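Local structure of polysaccharide Lyase Family 6 (6QPS) at residues L159-N173 with N189-E203. The protein probably cleaves mannuronic acid-rich alginate as a calcium-binding polysaccharide lyase of family 6 from a human gut bacterium. Numbering follows the deposited sequence.
Sequences LRGTNNRIDHCYFAN and NHLNNHLIDHNFFGE
Arg165 grips the carboxylate of Asp197 side-on, NE to OD1 (2.9 Å, N-H...O angle 177°) and NH2 to OD2, the guanidinium and carboxylate planes 18° apart. The reach comes from a chain extended from CG to NE, its CG anti to the backbone N (chi1 -177°). Asp167 CG lies over one guanidinium face, toward its rim, as a charge contact with no N-H aimed at it, while OD2 takes a straight bond from His168 ND1 at 2.7 Å and OD1 pairs with Arg131. A leucine in place of Arg165 would probably leave the Asp197 carboxylate without the guanidinium that pairs with it from the neighbouring strand, with the like-charged Asp167 beside it on the same face. His198 CB sits over the His168 ring, the two imidazoles almost parallel but slid apart. Asn199 turns inward and bridges the bend: ND2 reaches Ile166 O from above the carbonyl plane (3.0 Å), an oxygen that also accepts a hydrogen bond from Asp197 N, and OD1 receives one from Cys169 N. Tyr170 and Phe200 pair as slid, near-parallel rings beside helix 454-465, and Phe171 CD1 meets Phe201 CE2 at 3.5 Å on the other side of the sheet. At the far end the His194 ring lies between Leu159 CD2, over the centre of one face, and Asn192 CB, near the rim of the other; ND1 accepts a hydrogen bond from Asn164 N in the ring plane (3.1 Å). Asn192 OD1 holds His194 N in an Asx turn and is also hydrogen-bonded to Thr229. Strands 165-167 and 195-197 run parallel, their short axes approaching to 4.8 Å, and 170-172 pairs with 200-201. Such in-register stacking of like residues marks successive coils of the right-handed parallel beta-helix of chondroitinase B-like lyases.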
# COMPACT_ATOMS: atom_id res chain seq x y z
N LEU A 159 -10.35 -2.79 -6.19
CA LEU A 159 -10.41 -4.24 -6.17
C LEU A 159 -11.65 -4.72 -5.42
O LEU A 159 -12.01 -4.19 -4.35
CB LEU A 159 -9.14 -4.78 -5.51
CG LEU A 159 -7.88 -4.88 -6.37
CD1 LEU A 159 -6.63 -5.19 -5.55
CD2 LEU A 159 -8.06 -6.00 -7.43
N ARG A 160 -12.33 -5.71 -6.02
CA ARG A 160 -13.51 -6.39 -5.49
C ARG A 160 -13.32 -7.87 -5.77
O ARG A 160 -12.41 -8.26 -6.50
CB ARG A 160 -14.79 -5.93 -6.22
CG ARG A 160 -14.90 -4.40 -6.44
CD ARG A 160 -15.87 -3.75 -5.54
NE ARG A 160 -16.07 -2.35 -5.93
CZ ARG A 160 -16.79 -1.48 -5.24
NH1 ARG A 160 -17.38 -1.82 -4.11
NH2 ARG A 160 -16.89 -0.23 -5.71
N GLY A 161 -14.24 -8.70 -5.28
CA GLY A 161 -14.20 -10.11 -5.66
C GLY A 161 -13.09 -10.88 -4.96
O GLY A 161 -12.79 -10.69 -3.78
N THR A 162 -12.51 -11.83 -5.69
CA THR A 162 -11.52 -12.75 -5.14
C THR A 162 -10.44 -13.05 -6.18
O THR A 162 -10.68 -13.05 -7.39
CB THR A 162 -12.16 -14.10 -4.69
OG1 THR A 162 -12.82 -14.70 -5.82
CG2 THR A 162 -13.17 -13.91 -3.57
N ASN A 163 -9.24 -13.32 -5.67
CA ASN A 163 -8.15 -13.88 -6.46
C ASN A 163 -7.78 -12.99 -7.64
O ASN A 163 -7.39 -13.50 -8.69
CB ASN A 163 -8.48 -15.28 -6.97
CG ASN A 163 -8.83 -16.25 -5.86
OD1 ASN A 163 -10.00 -16.58 -5.65
ND2 ASN A 163 -7.82 -16.69 -5.12
N ASN A 164 -7.87 -11.67 -7.51
CA ASN A 164 -7.43 -10.77 -8.56
C ASN A 164 -6.00 -10.32 -8.28
O ASN A 164 -5.47 -10.51 -7.19
CB ASN A 164 -8.39 -9.58 -8.66
CG ASN A 164 -9.80 -10.03 -9.08
OD1 ASN A 164 -9.95 -10.87 -9.97
ND2 ASN A 164 -10.82 -9.46 -8.44
N ARG A 165 -5.37 -9.77 -9.32
CA ARG A 165 -3.95 -9.42 -9.25
C ARG A 165 -3.68 -8.12 -10.00
O ARG A 165 -4.14 -7.93 -11.13
CB ARG A 165 -3.08 -10.55 -9.84
CG ARG A 165 -1.56 -10.30 -9.75
CD ARG A 165 -0.78 -11.56 -10.19
NE ARG A 165 0.65 -11.27 -10.16
CZ ARG A 165 1.56 -11.78 -10.97
NH1 ARG A 165 1.20 -12.66 -11.90
NH2 ARG A 165 2.82 -11.37 -10.89
N ILE A 166 -2.93 -7.23 -9.35
CA ILE A 166 -2.38 -6.02 -9.96
C ILE A 166 -0.85 -6.15 -9.89
O ILE A 166 -0.30 -6.19 -8.78
CB ILE A 166 -2.82 -4.76 -9.19
CG1 ILE A 166 -4.34 -4.70 -8.99
CG2 ILE A 166 -2.29 -3.49 -9.89
CD1 ILE A 166 -5.15 -4.60 -10.24
N ASP A 167 -0.18 -6.18 -11.03
CA ASP A 167 1.26 -6.41 -11.01
C ASP A 167 2.01 -5.72 -12.15
O ASP A 167 1.49 -5.55 -13.26
CB ASP A 167 1.59 -7.93 -11.00
CG ASP A 167 1.24 -8.60 -12.34
OD1 ASP A 167 0.06 -8.97 -12.53
OD2 ASP A 167 2.13 -8.72 -13.24
N HIS A 168 3.26 -5.38 -11.86
CA HIS A 168 4.14 -4.79 -12.87
C HIS A 168 3.54 -3.54 -13.51
O HIS A 168 3.81 -3.23 -14.67
CB HIS A 168 4.59 -5.81 -13.91
CG HIS A 168 5.36 -6.96 -13.33
ND1 HIS A 168 4.76 -8.13 -12.93
CD2 HIS A 168 6.68 -7.10 -13.06
CE1 HIS A 168 5.68 -8.95 -12.45
NE2 HIS A 168 6.86 -8.35 -12.52
N CYS A 169 2.79 -2.76 -12.73
CA CYS A 169 2.19 -1.50 -13.19
C CYS A 169 2.93 -0.30 -12.61
O CYS A 169 3.73 -0.42 -11.68
CB CYS A 169 0.71 -1.44 -12.77
SG CYS A 169 -0.40 -2.61 -13.61
N TYR A 170 2.68 0.87 -13.21
CA TYR A 170 3.23 2.15 -12.75
C TYR A 170 2.06 3.10 -12.54
O TYR A 170 1.27 3.31 -13.47
CB TYR A 170 4.18 2.72 -13.81
CG TYR A 170 4.82 4.06 -13.52
CD1 TYR A 170 4.24 5.23 -13.96
CD2 TYR A 170 6.01 4.15 -12.83
CE1 TYR A 170 4.85 6.48 -13.74
CE2 TYR A 170 6.62 5.38 -12.60
CZ TYR A 170 6.02 6.54 -13.05
OH TYR A 170 6.64 7.77 -12.80
N PHE A 171 1.95 3.66 -11.34
CA PHE A 171 0.86 4.57 -11.00
C PHE A 171 1.48 5.83 -10.42
O PHE A 171 2.13 5.76 -9.38
CB PHE A 171 -0.06 3.97 -9.94
CG PHE A 171 -0.61 2.59 -10.26
CD1 PHE A 171 -0.07 1.46 -9.67
CD2 PHE A 171 -1.69 2.44 -11.09
CE1 PHE A 171 -0.61 0.21 -9.92
CE2 PHE A 171 -2.22 1.17 -11.36
CZ PHE A 171 -1.68 0.07 -10.75
N ALA A 172 1.26 6.98 -11.07
CA ALA A 172 1.91 8.19 -10.58
C ALA A 172 1.13 9.46 -10.91
O ALA A 172 0.31 9.50 -11.83
CB ALA A 172 3.33 8.34 -11.15
N ASN A 173 1.43 10.50 -10.14
CA ASN A 173 0.95 11.87 -10.38
C ASN A 173 -0.56 12.02 -10.24
O ASN A 173 -1.20 12.74 -11.02
CB ASN A 173 1.47 12.39 -11.72
CG ASN A 173 2.99 12.34 -11.77
OD1 ASN A 173 3.65 12.93 -10.93
ND2 ASN A 173 3.55 11.56 -12.68
N ASN A 189 -18.38 -10.36 0.84
CA ASN A 189 -17.22 -10.52 -0.04
C ASN A 189 -16.05 -9.74 0.58
O ASN A 189 -15.73 -8.62 0.20
CB ASN A 189 -17.53 -10.03 -1.46
CG ASN A 189 -16.32 -10.04 -2.36
OD1 ASN A 189 -16.02 -9.05 -3.03
ND2 ASN A 189 -15.61 -11.15 -2.38
N HIS A 190 -15.38 -10.38 1.55
CA HIS A 190 -14.25 -9.76 2.23
C HIS A 190 -12.96 -10.56 2.11
O HIS A 190 -11.88 -9.97 1.99
CB HIS A 190 -14.56 -9.51 3.72
CG HIS A 190 -15.01 -10.73 4.48
ND1 HIS A 190 -14.14 -11.61 5.08
CD2 HIS A 190 -16.26 -11.21 4.73
CE1 HIS A 190 -14.82 -12.57 5.68
NE2 HIS A 190 -16.10 -12.36 5.47
N LEU A 191 -13.03 -11.89 2.13
CA LEU A 191 -11.83 -12.73 2.11
C LEU A 191 -11.42 -12.88 0.65
O LEU A 191 -12.05 -13.62 -0.11
CB LEU A 191 -12.11 -14.06 2.80
CG LEU A 191 -10.88 -14.60 3.57
CD1 LEU A 191 -11.20 -15.72 4.54
CD2 LEU A 191 -9.79 -15.07 2.64
N ASN A 192 -10.43 -12.09 0.22
CA ASN A 192 -10.14 -11.92 -1.21
C ASN A 192 -8.92 -12.66 -1.72
O ASN A 192 -8.91 -13.09 -2.87
CB ASN A 192 -10.01 -10.44 -1.59
CG ASN A 192 -9.09 -9.67 -0.68
OD1 ASN A 192 -7.86 -9.71 -0.81
ND2 ASN A 192 -9.69 -8.92 0.23
N ASN A 193 -7.86 -12.79 -0.93
CA ASN A 193 -6.61 -13.36 -1.43
C ASN A 193 -6.14 -12.62 -2.69
O ASN A 193 -5.56 -13.22 -3.61
CB ASN A 193 -6.75 -14.86 -1.71
CG ASN A 193 -6.84 -15.69 -0.46
OD1 ASN A 193 -5.83 -15.92 0.22
ND2 ASN A 193 -8.05 -16.13 -0.13
N HIS A 194 -6.36 -11.31 -2.75
CA HIS A 194 -5.81 -10.57 -3.88
C HIS A 194 -4.29 -10.44 -3.72
O HIS A 194 -3.75 -10.47 -2.61
CB HIS A 194 -6.36 -9.14 -3.98
CG HIS A 194 -7.83 -9.04 -4.23
ND1 HIS A 194 -8.52 -9.83 -5.12
CD2 HIS A 194 -8.73 -8.18 -3.70
CE1 HIS A 194 -9.78 -9.47 -5.12
NE2 HIS A 194 -9.94 -8.46 -4.28
N LEU A 195 -3.60 -10.23 -4.84
CA LEU A 195 -2.15 -10.03 -4.86
C LEU A 195 -1.81 -8.73 -5.58
O LEU A 195 -2.23 -8.51 -6.72
CB LEU A 195 -1.48 -11.22 -5.54
CG LEU A 195 0.05 -11.15 -5.69
CD1 LEU A 195 0.76 -11.05 -4.33
CD2 LEU A 195 0.58 -12.32 -6.51
N ILE A 196 -1.01 -7.89 -4.91
CA ILE A 196 -0.55 -6.60 -5.44
C ILE A 196 0.97 -6.69 -5.38
O ILE A 196 1.56 -6.59 -4.29
CB ILE A 196 -1.09 -5.43 -4.60
CG1 ILE A 196 -2.64 -5.40 -4.65
CG2 ILE A 196 -0.45 -4.12 -5.02
CD1 ILE A 196 -3.30 -4.66 -3.48
N ASP A 197 1.63 -6.89 -6.54
CA ASP A 197 3.05 -7.20 -6.54
C ASP A 197 3.80 -6.54 -7.70
O ASP A 197 3.30 -6.39 -8.81
CB ASP A 197 3.30 -8.73 -6.57
CG ASP A 197 2.87 -9.38 -7.89
OD1 ASP A 197 1.67 -9.51 -8.14
OD2 ASP A 197 3.77 -9.74 -8.70
N HIS A 198 5.05 -6.19 -7.42
CA HIS A 198 5.98 -5.67 -8.44
C HIS A 198 5.47 -4.40 -9.12
O HIS A 198 5.81 -4.13 -10.28
CB HIS A 198 6.35 -6.73 -9.49
CG HIS A 198 7.00 -7.94 -8.91
ND1 HIS A 198 8.35 -8.02 -8.63
CD2 HIS A 198 6.48 -9.13 -8.56
CE1 HIS A 198 8.62 -9.22 -8.14
NE2 HIS A 198 7.50 -9.91 -8.07
N ASN A 199 4.68 -3.59 -8.41
CA ASN A 199 4.23 -2.32 -8.95
C ASN A 199 5.13 -1.19 -8.46
O ASN A 199 5.79 -1.29 -7.42
CB ASN A 199 2.80 -2.04 -8.51
CG ASN A 199 1.86 -3.11 -8.93
OD1 ASN A 199 1.55 -3.26 -10.11
ND2 ASN A 199 1.38 -3.87 -7.97
N PHE A 200 5.17 -0.12 -9.25
CA PHE A 200 5.87 1.12 -8.91
C PHE A 200 4.81 2.20 -8.69
O PHE A 200 4.18 2.68 -9.64
CB PHE A 200 6.85 1.49 -10.03
CG PHE A 200 7.89 2.53 -9.63
CD1 PHE A 200 7.56 3.87 -9.54
CD2 PHE A 200 9.19 2.15 -9.36
CE1 PHE A 200 8.52 4.81 -9.19
CE2 PHE A 200 10.15 3.08 -9.00
CZ PHE A 200 9.80 4.40 -8.91
N PHE A 201 4.62 2.57 -7.43
CA PHE A 201 3.71 3.65 -7.05
C PHE A 201 4.58 4.90 -6.96
O PHE A 201 5.39 5.03 -6.04
CB PHE A 201 3.03 3.33 -5.72
CG PHE A 201 2.14 2.11 -5.75
CD1 PHE A 201 2.64 0.89 -5.37
CD2 PHE A 201 0.82 2.17 -6.17
CE1 PHE A 201 1.87 -0.25 -5.41
CE2 PHE A 201 0.01 1.03 -6.18
CZ PHE A 201 0.55 -0.18 -5.81
N GLY A 202 4.49 5.78 -7.96
CA GLY A 202 5.31 6.97 -8.03
C GLY A 202 4.75 8.19 -7.32
O GLY A 202 3.87 8.10 -6.45
N GLU A 203 5.24 9.34 -7.74
CA GLU A 203 5.10 10.54 -6.95
C GLU A 203 3.64 10.90 -6.69
O GLU A 203 2.78 10.85 -7.58
CB GLU A 203 5.80 11.69 -7.66
CG GLU A 203 5.79 12.98 -6.83
CD GLU A 203 6.89 13.95 -7.19
OE1 GLU A 203 7.33 13.95 -8.36
OE2 GLU A 203 7.31 14.73 -6.31
O HOH W 1 -11.80 -7.01 -2.72
O HOH W 2 -13.15 -9.02 -1.36
O HOH W 3 -4.79 -15.20 -5.42
O HOH W 4 1.32 6.87 -6.85